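Local structure of blue (Type 1) copper domain protein (Nitrosopumilus maritimus, 5FC9) at residues Q3-N8 / T35-V40; G29-W34 / R67-F72; P41-S46 / C82-W87. The protein binds copper in an open type 1 site of a cupredoxin domain and probably takes part in electron transfer. One frame throughout, in Å; residues are numbered along the deposited sequence.

Contact 1: residues Q3-N8 / T35-V40; sequences QIIIPN and TNDDSV
Ile5 and Asp37 meet where strand 3-6 runs parallel to the end of strand 30-36. The CG2 methyl of Ile5 lies against the carboxylate, 3.3 Å from Asp37 OD2, and the two side chains slant across each other. That methyl reaches the acid because it is the branch set anti to the backbone N. Ile6 leans to the other face of the sheet, beside Asn36. Its CB sits 4.0 Å from Asn36 OD1. Three backbone bonds tie the strands: Thr35 N to Ile4 O, Ile6 N to Thr35 O at 172°, and Asp37 N to Ile6 O. Beyond them the chain leaves the sheet through an Asx turn, in which Asn36 OD1 accepts from Asp38 N (2.9 Å). The amide nitrogen, Asn36 ND2, holds Val40 O at 2.9 Å, farther along the loop, and also meets Leu62 O. Asp38 then crosses Asn8 at about a right angle, its OD1 3.3 Å from Asn8 CA and their flat groups 74° apart. A water joins Asn8 ND2 to Asp37 O, and another links Gln3 OE1 to Thr35 OG1, which also bonds Arg67. Asp38 OD2 accepts from NE2 of the copper ligand His42. The turn thus places a second-shell carboxylate, which would probably orient the imidazole and make it more electron-rich.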
loop_
_atom_site.group_PDB
_atom_site.type_symbol
_atom_site.label_atom_id
_atom_site.label_comp_id
_atom_site.label_asym_id
_atom_site.label_seq_id
_atom_site.Cartn_x
_atom_site.Cartn_y
_atom_site.Cartn_z
ATOM N N GLN A 3 -17.783 3.867 -21.964
ATOM C CA GLN A 3 -16.410 3.392 -21.967
ATOM C C GLN A 3 -15.810 3.397 -20.581
ATOM O O GLN A 3 -16.115 4.275 -19.765
ATOM C CB GLN A 3 -15.534 4.259 -22.879
ATOM C CG GLN A 3 -15.923 4.231 -24.339
ATOM C CD GLN A 3 -14.967 5.067 -25.171
ATOM O OE1 GLN A 3 -13.743 5.004 -24.986
ATOM N NE2 GLN A 3 -15.511 5.862 -26.081
ATOM N N ILE A 4 -14.956 2.411 -20.338
ATOM C CA ILE A 4 -14.101 2.410 -19.159
ATOM C C ILE A 4 -12.668 2.312 -19.646
ATOM O O ILE A 4 -12.341 1.425 -20.430
ATOM C CB ILE A 4 -14.409 1.243 -18.215
ATOM C CG1 ILE A 4 -15.856 1.331 -17.718
ATOM C CG2 ILE A 4 -13.406 1.230 -17.041
ATOM C CD1 ILE A 4 -16.434 0.026 -17.208
ATOM N N ILE A 5 -11.809 3.215 -19.176
ATOM C CA ILE A 5 -10.412 3.195 -19.557
ATOM C C ILE A 5 -9.559 2.591 -18.450
ATOM O O ILE A 5 -9.736 2.939 -17.284
ATOM C CB ILE A 5 -9.891 4.602 -19.852
ATOM C CG1 ILE A 5 -10.703 5.240 -20.986
ATOM C CG2 ILE A 5 -8.395 4.563 -20.178
ATOM C CD1 ILE A 5 -10.187 6.594 -21.404
ATOM N N ILE A 6 -8.671 1.671 -18.813
ATOM C CA ILE A 6 -7.624 1.224 -17.899
ATOM C C ILE A 6 -6.404 2.106 -18.163
ATOM O O ILE A 6 -5.782 2.004 -19.219
ATOM C CB ILE A 6 -7.263 -0.270 -18.092
ATOM C CG1 ILE A 6 -8.523 -1.141 -18.151
ATOM C CG2 ILE A 6 -6.337 -0.734 -16.981
ATOM C CD1 ILE A 6 -8.223 -2.588 -18.530
ATOM N N PRO A 7 -6.080 3.011 -17.225
ATOM C CA PRO A 7 -5.061 4.001 -17.569
ATOM C C PRO A 7 -3.637 3.508 -17.386
ATOM O O PRO A 7 -3.372 2.493 -16.728
ATOM C CB PRO A 7 -5.354 5.142 -16.590
ATOM C CG PRO A 7 -5.854 4.429 -15.361
ATOM C CD PRO A 7 -6.710 3.296 -15.921
ATOM N N ASN A 8 -2.709 4.247 -17.981
ATOM C CA ASN A 8 -1.312 4.027 -17.689
ATOM C C ASN A 8 -1.103 4.143 -16.192
ATOM O O ASN A 8 -1.597 5.081 -15.561
ATOM C CB ASN A 8 -0.436 5.032 -18.425
ATOM C CG ASN A 8 1.036 4.795 -18.172
ATOM O OD1 ASN A 8 1.616 5.373 -17.258
ATOM N ND2 ASN A 8 1.642 3.932 -18.973
ATOM N N THR A 35 -10.977 -0.261 -22.596
ATOM C CA THR A 35 -9.766 -0.145 -23.388
ATOM C C THR A 35 -8.564 -0.195 -22.455
ATOM O O THR A 35 -8.550 0.502 -21.441
ATOM C CB THR A 35 -9.729 1.159 -24.198
ATOM O OG1 THR A 35 -10.847 1.184 -25.098
ATOM C CG2 THR A 35 -8.449 1.246 -25.008
ATOM N N ASN A 36 -7.574 -1.012 -22.794
ATOM C CA ASN A 36 -6.328 -1.015 -22.034
ATOM C C ASN A 36 -5.345 0.038 -22.554
ATOM O O ASN A 36 -4.708 -0.165 -23.583
ATOM C CB ASN A 36 -5.666 -2.394 -22.063
ATOM C CG ASN A 36 -4.431 -2.459 -21.165
ATOM O OD1 ASN A 36 -4.204 -1.546 -20.385
ATOM N ND2 ASN A 36 -3.636 -3.523 -21.280
ATOM N N ASP A 37 -5.225 1.149 -21.834
ATOM C CA ASP A 37 -4.281 2.205 -22.204
ATOM C C ASP A 37 -2.971 2.059 -21.442
ATOM O O ASP A 37 -2.041 2.842 -21.638
ATOM C CB ASP A 37 -4.869 3.589 -21.932
ATOM C CG ASP A 37 -5.800 4.061 -23.026
ATOM O OD1 ASP A 37 -5.883 3.409 -24.088
ATOM O OD2 ASP A 37 -6.436 5.114 -22.825
ATOM N N ASP A 38 -2.898 1.046 -20.585
ATOM C CA ASP A 38 -1.706 0.820 -19.768
ATOM C C ASP A 38 -0.612 0.114 -20.575
ATOM O O ASP A 38 -0.866 -0.417 -21.661
ATOM C CB ASP A 38 -2.084 -0.005 -18.528
ATOM C CG ASP A 38 -1.145 0.216 -17.356
ATOM O OD1 ASP A 38 -0.147 0.962 -17.503
ATOM O OD2 ASP A 38 -1.415 -0.378 -16.293
ATOM N N SER A 39 0.599 0.088 -20.031
ATOM C CA SER A 39 1.755 -0.495 -20.702
ATOM C C SER A 39 2.038 -1.944 -20.324
ATOM O O SER A 39 3.122 -2.464 -20.625
ATOM C CB SER A 39 3.001 0.343 -20.400
ATOM O OG SER A 39 3.246 0.346 -18.995
ATOM N N VAL A 40 1.087 -2.585 -19.645
ATOM C CA VAL A 40 1.185 -4.007 -19.318
ATOM C C VAL A 40 -0.156 -4.676 -19.619
ATOM O O VAL A 40 -1.175 -3.996 -19.729
ATOM C CB VAL A 40 1.564 -4.256 -17.831
ATOM C CG1 VAL A 40 2.913 -3.602 -17.499
ATOM C CG2 VAL A 40 0.462 -3.778 -16.892
HETATM O O HOH W 1 -13.031 2.235 -23.900
HETATM O O HOH W 2 0.620 3.245 -21.489
#

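Contact 2: residues G29-W34 / R67-F72; sequences GTTVTW and RFEHVF
Trp34 and Phe68 lie side by side and point the same way, with Trp34 CE3 3.6 Å from Phe68 CD2. Their planes are 34° apart, so the rings meet obliquely. The carbonyl Phe68 O comes up to the edge of the indole, in its plane. The far corner of the indole, CH2, projects to the edge of the Phe72 ring and stops 4.0 Å from Phe72 CE1. Val32 fills the angle between the two aromatics. Its CG2 packs on Phe72 CD1 at 3.6 Å, and its CG1 rests over one face of the indole, toward the rim. Those two methyls diverge because CG1 stands anti to the backbone N (chi1 173°), while CG2 lies beside it. His70 CD2 sits over the centre of the Phe72 ring. His70 is also a ligand of a second copper ion known for this protein, which is not bound here. These side chains share one face of an antiparallel strand pair in the cupredoxin beta-sandwich. Trp34 and Phe72 reach Val92 of the opposing sheet, and Trp34 also meets Tyr80 edge-to-face. The pairing is regular from Trp34 to Val32, where Val32 N meets His70 O at 173°. At its far end Gly29 and Thr30 both face Phe72, a G1 beta bulge. Thr31, Thr33, Glu69 and Val71 line the other face. Here Thr33 and Glu69 run alongside each other, and Thr33 OG1 donates to Glu69 OE2 (2.7 Å) from above the carboxylate plane. The CG2 methyl of Thr31 tucks against the same carboxylate, 3.8 Å from Glu69 OE1. Thr33 CG2 fits against the extended chain of Arg67, 3.9 Å from its CD, while Arg67 NE bonds Thr35 OG1.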
loop_
_atom_site.group_PDB
_atom_site.type_symbol
_atom_site.label_atom_id
_atom_site.label_comp_id
_atom_site.label_asym_id
_atom_site.label_seq_id
_atom_site.Cartn_x
_atom_site.Cartn_y
_atom_site.Cartn_z
ATOM N N GLY A 29 -29.176 -2.606 -21.361
ATOM C CA GLY A 29 -29.033 -2.865 -22.785
ATOM C C GLY A 29 -27.813 -2.224 -23.423
ATOM O O GLY A 29 -27.566 -2.406 -24.612
ATOM N N THR A 30 -27.046 -1.482 -22.629
ATOM C CA THR A 30 -25.886 -0.743 -23.122
ATOM C C THR A 30 -24.693 -1.667 -23.386
ATOM O O THR A 30 -24.469 -2.633 -22.655
ATOM C CB THR A 30 -25.480 0.361 -22.118
ATOM O OG1 THR A 30 -26.569 1.276 -21.943
ATOM C CG2 THR A 30 -24.258 1.131 -22.596
ATOM N N THR A 31 -23.953 -1.379 -24.457
ATOM C CA THR A 31 -22.688 -2.037 -24.732
ATOM C C THR A 31 -21.565 -1.239 -24.078
ATOM O O THR A 31 -21.369 -0.061 -24.388
ATOM C CB THR A 31 -22.418 -2.156 -26.250
ATOM O OG1 THR A 31 -23.390 -3.026 -26.845
ATOM C CG2 THR A 31 -21.025 -2.721 -26.499
ATOM N N VAL A 32 -20.848 -1.885 -23.157
ATOM C CA VAL A 32 -19.729 -1.255 -22.465
ATOM C C VAL A 32 -18.410 -1.680 -23.104
ATOM O O VAL A 32 -18.214 -2.855 -23.406
ATOM C CB VAL A 32 -19.725 -1.625 -20.967
ATOM C CG1 VAL A 32 -18.462 -1.096 -20.282
ATOM C CG2 VAL A 32 -20.967 -1.076 -20.306
ATOM N N THR A 33 -17.517 -0.718 -23.330
ATOM C CA THR A 33 -16.222 -1.011 -23.930
ATOM C C THR A 33 -15.084 -0.627 -22.993
ATOM O O THR A 33 -14.961 0.537 -22.617
ATOM C CB THR A 33 -16.029 -0.265 -25.264
ATOM O OG1 THR A 33 -17.108 -0.591 -26.149
ATOM C CG2 THR A 33 -14.712 -0.664 -25.914
ATOM N N TRP A 34 -14.271 -1.609 -22.632
ATOM C CA TRP A 34 -13.034 -1.351 -21.890
ATOM C C TRP A 34 -11.874 -1.209 -22.857
ATOM O O TRP A 34 -11.774 -1.981 -23.808
ATOM C CB TRP A 34 -12.700 -2.488 -20.920
ATOM C CG TRP A 34 -13.517 -2.592 -19.662
ATOM C CD1 TRP A 34 -13.162 -2.145 -18.413
ATOM C CD2 TRP A 34 -14.776 -3.253 -19.504
ATOM N NE1 TRP A 34 -14.135 -2.465 -17.499
ATOM C CE2 TRP A 34 -15.144 -3.140 -18.144
ATOM C CE3 TRP A 34 -15.647 -3.909 -20.385
ATOM C CZ2 TRP A 34 -16.327 -3.663 -17.644
ATOM C CZ3 TRP A 34 -16.829 -4.433 -19.883
ATOM C CH2 TRP A 34 -17.159 -4.298 -18.528
ATOM N N ARG A 67 -9.243 -3.870 -26.699
ATOM C CA ARG A 67 -10.558 -3.524 -26.192
ATOM C C ARG A 67 -11.345 -4.775 -25.862
ATOM O O ARG A 67 -11.091 -5.849 -26.415
ATOM C CB ARG A 67 -11.318 -2.674 -27.211
ATOM C CG ARG A 67 -10.648 -1.340 -27.485
ATOM C CD ARG A 67 -11.568 -0.348 -28.171
ATOM N NE ARG A 67 -11.168 1.019 -27.847
ATOM C CZ ARG A 67 -10.436 1.801 -28.635
ATOM N NH1 ARG A 67 -10.029 1.365 -29.822
ATOM N NH2 ARG A 67 -10.120 3.026 -28.237
ATOM N N PHE A 68 -12.287 -4.630 -24.940
ATOM C CA PHE A 68 -13.191 -5.717 -24.574
ATOM C C PHE A 68 -14.584 -5.146 -24.401
ATOM O O PHE A 68 -14.754 -4.090 -23.795
ATOM C CB PHE A 68 -12.725 -6.409 -23.286
ATOM C CG PHE A 68 -13.738 -7.371 -22.718
ATOM C CD1 PHE A 68 -14.022 -8.563 -23.368
ATOM C CD2 PHE A 68 -14.395 -7.077 -21.531
ATOM C CE1 PHE A 68 -14.955 -9.453 -22.839
ATOM C CE2 PHE A 68 -15.329 -7.952 -21.000
ATOM C CZ PHE A 68 -15.610 -9.142 -21.658
ATOM N N GLU A 69 -15.585 -5.830 -24.954
ATOM C CA GLU A 69 -16.953 -5.332 -24.890
ATOM C C GLU A 69 -17.884 -6.331 -24.218
ATOM O O GLU A 69 -17.704 -7.541 -24.339
ATOM C CB GLU A 69 -17.481 -5.008 -26.292
ATOM C CG GLU A 69 -16.726 -3.887 -26.994
ATOM C CD GLU A 69 -17.507 -3.272 -28.140
ATOM O OE1 GLU A 69 -18.307 -3.996 -28.774
ATOM O OE2 GLU A 69 -17.329 -2.060 -28.401
ATOM N N HIS A 70 -18.870 -5.802 -23.502
ATOM C CA HIS A 70 -19.958 -6.622 -22.969
ATOM C C HIS A 70 -21.279 -5.857 -22.985
ATOM O O HIS A 70 -21.337 -4.679 -22.612
ATOM C CB HIS A 70 -19.638 -7.085 -21.548
ATOM C CG HIS A 70 -20.680 -7.983 -20.954
ATOM N ND1 HIS A 70 -20.837 -9.296 -21.344
ATOM C CD2 HIS A 70 -21.603 -7.763 -19.988
ATOM C CE1 HIS A 70 -21.817 -9.844 -20.647
ATOM N NE2 HIS A 70 -22.301 -8.936 -19.820
ATOM N N VAL A 71 -22.347 -6.531 -23.416
ATOM C CA VAL A 71 -23.672 -5.928 -23.377
ATOM C C VAL A 71 -24.361 -6.249 -22.053
ATOM O O VAL A 71 -24.536 -7.415 -21.709
ATOM C CB VAL A 71 -24.561 -6.408 -24.551
ATOM C CG1 VAL A 71 -25.893 -5.684 -24.519
ATOM C CG2 VAL A 71 -23.861 -6.172 -25.882
ATOM N N PHE A 72 -24.743 -5.208 -21.319
ATOM C CA PHE A 72 -25.406 -5.371 -20.028
ATOM C C PHE A 72 -26.925 -5.292 -20.191
ATOM O O PHE A 72 -27.475 -4.208 -20.365
ATOM C CB PHE A 72 -24.923 -4.307 -19.036
ATOM C CG PHE A 72 -23.556 -4.575 -18.479
ATOM C CD1 PHE A 72 -22.421 -4.157 -19.156
ATOM C CD2 PHE A 72 -23.404 -5.238 -17.271
ATOM C CE1 PHE A 72 -21.153 -4.401 -18.638
ATOM C CE2 PHE A 72 -22.143 -5.489 -16.753
ATOM C CZ PHE A 72 -21.016 -5.068 -17.441
#

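Contact 3: residues P41-S46 / C82-W87; sequences PHNIQS and CSFHPW. With CU (copper (II) ion), chain E.
His42, Cys82 and His85 bind one copper ion between the two segments. Cys82 SG lies 2.2 Å from the copper. His42 ND1 is 2.0 Å from the metal, and its NE2 is held by Asp38. His85 ND1 binds the copper at 2.1 Å. A water is the fourth ligand, in keeping with the open type 1 site described for this protein. The imidazoles cross at about a right angle along their lengths, with planes 58° apart. Cys82 SG lies in the plane of the His42 ring, at its edge. The thiolate also accepts from Asn43 N at 3.3 Å, nearly straight at 170°. Weak bonds to it come from the backbone N of Phe84 and of His85. Such bonds would probably stabilise negative charge on the sulfur. The Asn43 side chain then grips the ligand loop twice. Its OD1 accepts from Ser83 N (2.9 Å), and its ND2 donates to Ser83 OG (2.8 Å) close to the amide plane. CG sits between the backbone N and the carbonyl carbon (chi1 60°), which turns the amide toward the loop. An alanine in place of Asn43 would take away both bonds to Ser83, and the loop beside Cys82 would probably be held less firmly. Farther out, Asn43 ND2 stands over the centre of one face of the Phe84 ring. Pro41 O approaches the edge of that ring, and Pro41 CB packs on Phe84 CE2 at 4.2 Å. Segment 41-46 runs from the copper site into strand 45-47, where Gln45 pairs with Tyr81. The ligand loop joins strands 76-81 and 89-94, and Ile44 packs on Trp34 of the facing sheet.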
loop_
_atom_site.group_PDB
_atom_site.type_symbol
_atom_site.label_atom_id
_atom_site.label_comp_id
_atom_site.label_asym_id
_atom_site.label_seq_id
_atom_site.Cartn_x
_atom_site.Cartn_y
_atom_site.Cartn_z
ATOM N N PRO A 41 -0.164 -6.015 -19.753
ATOM C CA PRO A 41 -1.457 -6.678 -19.976
ATOM C C PRO A 41 -2.407 -6.552 -18.787
ATOM O O PRO A 41 -1.969 -6.484 -17.629
ATOM C CB PRO A 41 -1.068 -8.146 -20.193
ATOM C CG PRO A 41 0.367 -8.124 -20.567
ATOM C CD PRO A 41 0.961 -6.961 -19.836
ATOM N N HIS A 42 -3.703 -6.526 -19.089
ATOM C CA HIS A 42 -4.744 -6.531 -18.079
ATOM C C HIS A 42 -5.836 -7.464 -18.522
ATOM O O HIS A 42 -5.872 -7.862 -19.674
ATOM C CB HIS A 42 -5.313 -5.131 -17.873
ATOM C CG HIS A 42 -4.369 -4.203 -17.178
ATOM N ND1 HIS A 42 -4.005 -4.365 -15.860
ATOM C CD2 HIS A 42 -3.717 -3.103 -17.617
ATOM C CE1 HIS A 42 -3.164 -3.404 -15.513
ATOM N NE2 HIS A 42 -2.975 -2.623 -16.562
ATOM N N ASN A 43 -6.725 -7.819 -17.610
ATOM C CA ASN A 43 -7.962 -8.453 -18.044
ATOM C C ASN A 43 -9.120 -7.918 -17.214
ATOM O O ASN A 43 -8.928 -7.164 -16.253
ATOM C CB ASN A 43 -7.861 -9.990 -17.975
ATOM C CG ASN A 43 -7.569 -10.502 -16.583
ATOM O OD1 ASN A 43 -8.303 -10.222 -15.645
ATOM N ND2 ASN A 43 -6.491 -11.255 -16.443
ATOM N N ILE A 44 -10.331 -8.272 -17.631
ATOM C CA ILE A 44 -11.546 -7.822 -16.979
ATOM C C ILE A 44 -12.357 -9.058 -16.612
ATOM O O ILE A 44 -12.790 -9.796 -17.492
ATOM C CB ILE A 44 -12.375 -6.888 -17.893
ATOM C CG1 ILE A 44 -11.595 -5.597 -18.205
ATOM C CG2 ILE A 44 -13.725 -6.574 -17.259
ATOM C CD1 ILE A 44 -11.290 -4.743 -16.992
ATOM N N GLN A 45 -12.544 -9.301 -15.316
ATOM C CA GLN A 45 -13.319 -10.466 -14.872
ATOM C C GLN A 45 -14.393 -10.069 -13.880
ATOM O O GLN A 45 -14.101 -9.450 -12.855
ATOM C CB GLN A 45 -12.413 -11.511 -14.213
ATOM C CG GLN A 45 -11.173 -11.863 -14.993
ATOM C CD GLN A 45 -11.476 -12.679 -16.208
ATOM O OE1 GLN A 45 -12.387 -13.500 -16.197
ATOM N NE2 GLN A 45 -10.718 -12.461 -17.278
ATOM N N SER A 46 -15.630 -10.470 -14.149
ATOM C CA SER A 46 -16.704 -10.293 -13.176
ATOM C C SER A 46 -16.404 -11.145 -11.939
ATOM O O SER A 46 -15.919 -12.274 -12.057
ATOM C CB SER A 46 -18.052 -10.673 -13.803
ATOM O OG SER A 46 -17.916 -11.872 -14.536
ATOM N N CYS A 82 -9.224 -7.315 -12.204
ATOM C CA CYS A 82 -8.223 -7.875 -13.099
ATOM C C CYS A 82 -7.499 -8.972 -12.353
ATOM O O CYS A 82 -7.030 -8.747 -11.235
ATOM C CB CYS A 82 -7.228 -6.796 -13.545
ATOM S SG CYS A 82 -5.790 -7.427 -14.449
ATOM N N SER A 83 -7.382 -10.160 -12.939
ATOM C CA SER A 83 -6.774 -11.244 -12.177
ATOM C C SER A 83 -5.264 -11.027 -11.964
ATOM O O SER A 83 -4.670 -11.609 -11.048
ATOM C CB SER A 83 -7.049 -12.604 -12.841
ATOM O OG SER A 83 -6.359 -12.749 -14.070
ATOM N N PHE A 84 -4.647 -10.175 -12.786
ATOM C CA PHE A 84 -3.233 -9.860 -12.609
ATOM C C PHE A 84 -3.023 -8.819 -11.515
ATOM O O PHE A 84 -1.983 -8.793 -10.852
ATOM C CB PHE A 84 -2.622 -9.327 -13.901
ATOM C CG PHE A 84 -2.848 -10.202 -15.097
ATOM C CD1 PHE A 84 -2.852 -11.578 -14.984
ATOM C CD2 PHE A 84 -3.041 -9.632 -16.340
ATOM C CE1 PHE A 84 -3.060 -12.373 -16.101
ATOM C CE2 PHE A 84 -3.243 -10.417 -17.459
ATOM C CZ PHE A 84 -3.258 -11.792 -17.334
ATOM N N HIS A 85 -4.008 -7.948 -11.357
ATOM C CA HIS A 85 -3.946 -6.894 -10.345
ATOM C C HIS A 85 -5.250 -6.854 -9.588
ATOM O O HIS A 85 -6.065 -5.968 -9.798
ATOM C CB HIS A 85 -3.648 -5.535 -10.988
ATOM C CG HIS A 85 -2.549 -5.588 -12.007
ATOM N ND1 HIS A 85 -2.791 -5.661 -13.361
ATOM C CD2 HIS A 85 -1.201 -5.611 -11.865
ATOM C CE1 HIS A 85 -1.642 -5.719 -14.012
ATOM N NE2 HIS A 85 -0.662 -5.693 -13.126
ATOM N N PRO A 86 -5.460 -7.831 -8.697
ATOM C CA PRO A 86 -6.786 -8.017 -8.093
ATOM C C PRO A 86 -7.224 -6.881 -7.171
ATOM O O PRO A 86 -8.411 -6.789 -6.865
ATOM C CB PRO A 86 -6.629 -9.328 -7.314
ATOM C CG PRO A 86 -5.189 -9.513 -7.127
ATOM C CD PRO A 86 -4.522 -8.899 -8.318
ATOM N N TRP A 87 -6.291 -6.026 -6.754
ATOM C CA TRP A 87 -6.653 -4.841 -5.974
ATOM C C TRP A 87 -7.377 -3.796 -6.829
ATOM O O TRP A 87 -8.002 -2.872 -6.308
ATOM C CB TRP A 87 -5.419 -4.208 -5.315
ATOM C CG TRP A 87 -4.368 -3.767 -6.283
ATOM C CD1 TRP A 87 -4.212 -2.511 -6.827
ATOM C CD2 TRP A 87 -3.326 -4.575 -6.827
ATOM N NE1 TRP A 87 -3.130 -2.504 -7.677
ATOM C CE2 TRP A 87 -2.578 -3.759 -7.705
ATOM C CE3 TRP A 87 -2.949 -5.912 -6.658
ATOM C CZ2 TRP A 87 -1.464 -4.243 -8.398
ATOM C CZ3 TRP A 87 -1.854 -6.395 -7.359
ATOM C CH2 TRP A 87 -1.129 -5.560 -8.227
HETATM CU CU CU E . -4.568 -5.568 -14.396
HETATM O O HOH W 3 -5.967 -4.064 -13.491
#

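How the contacts relate
The first two contacts belong to one three-stranded sheet and share strand 30-36, its middle strand. Their centres are about 15 Å apart. Strand 3-6 flanks it in contact 1, strand 67-72 in contact 2. Contact 3 lies at the copper end, its centre about 12 Å from that of contact 1 and 16 Å from that of contact 2. Its segments adjoin strands of the other sheet. Contact 1 closes before contact 3 opens, whereas the segments of contact 2 alternate with those of both. Ile44 of contact 3 touches Ile6 of contact 1 as well as contact 2, so core packing joins all three. The copper site is thus built on the end of the sandwich.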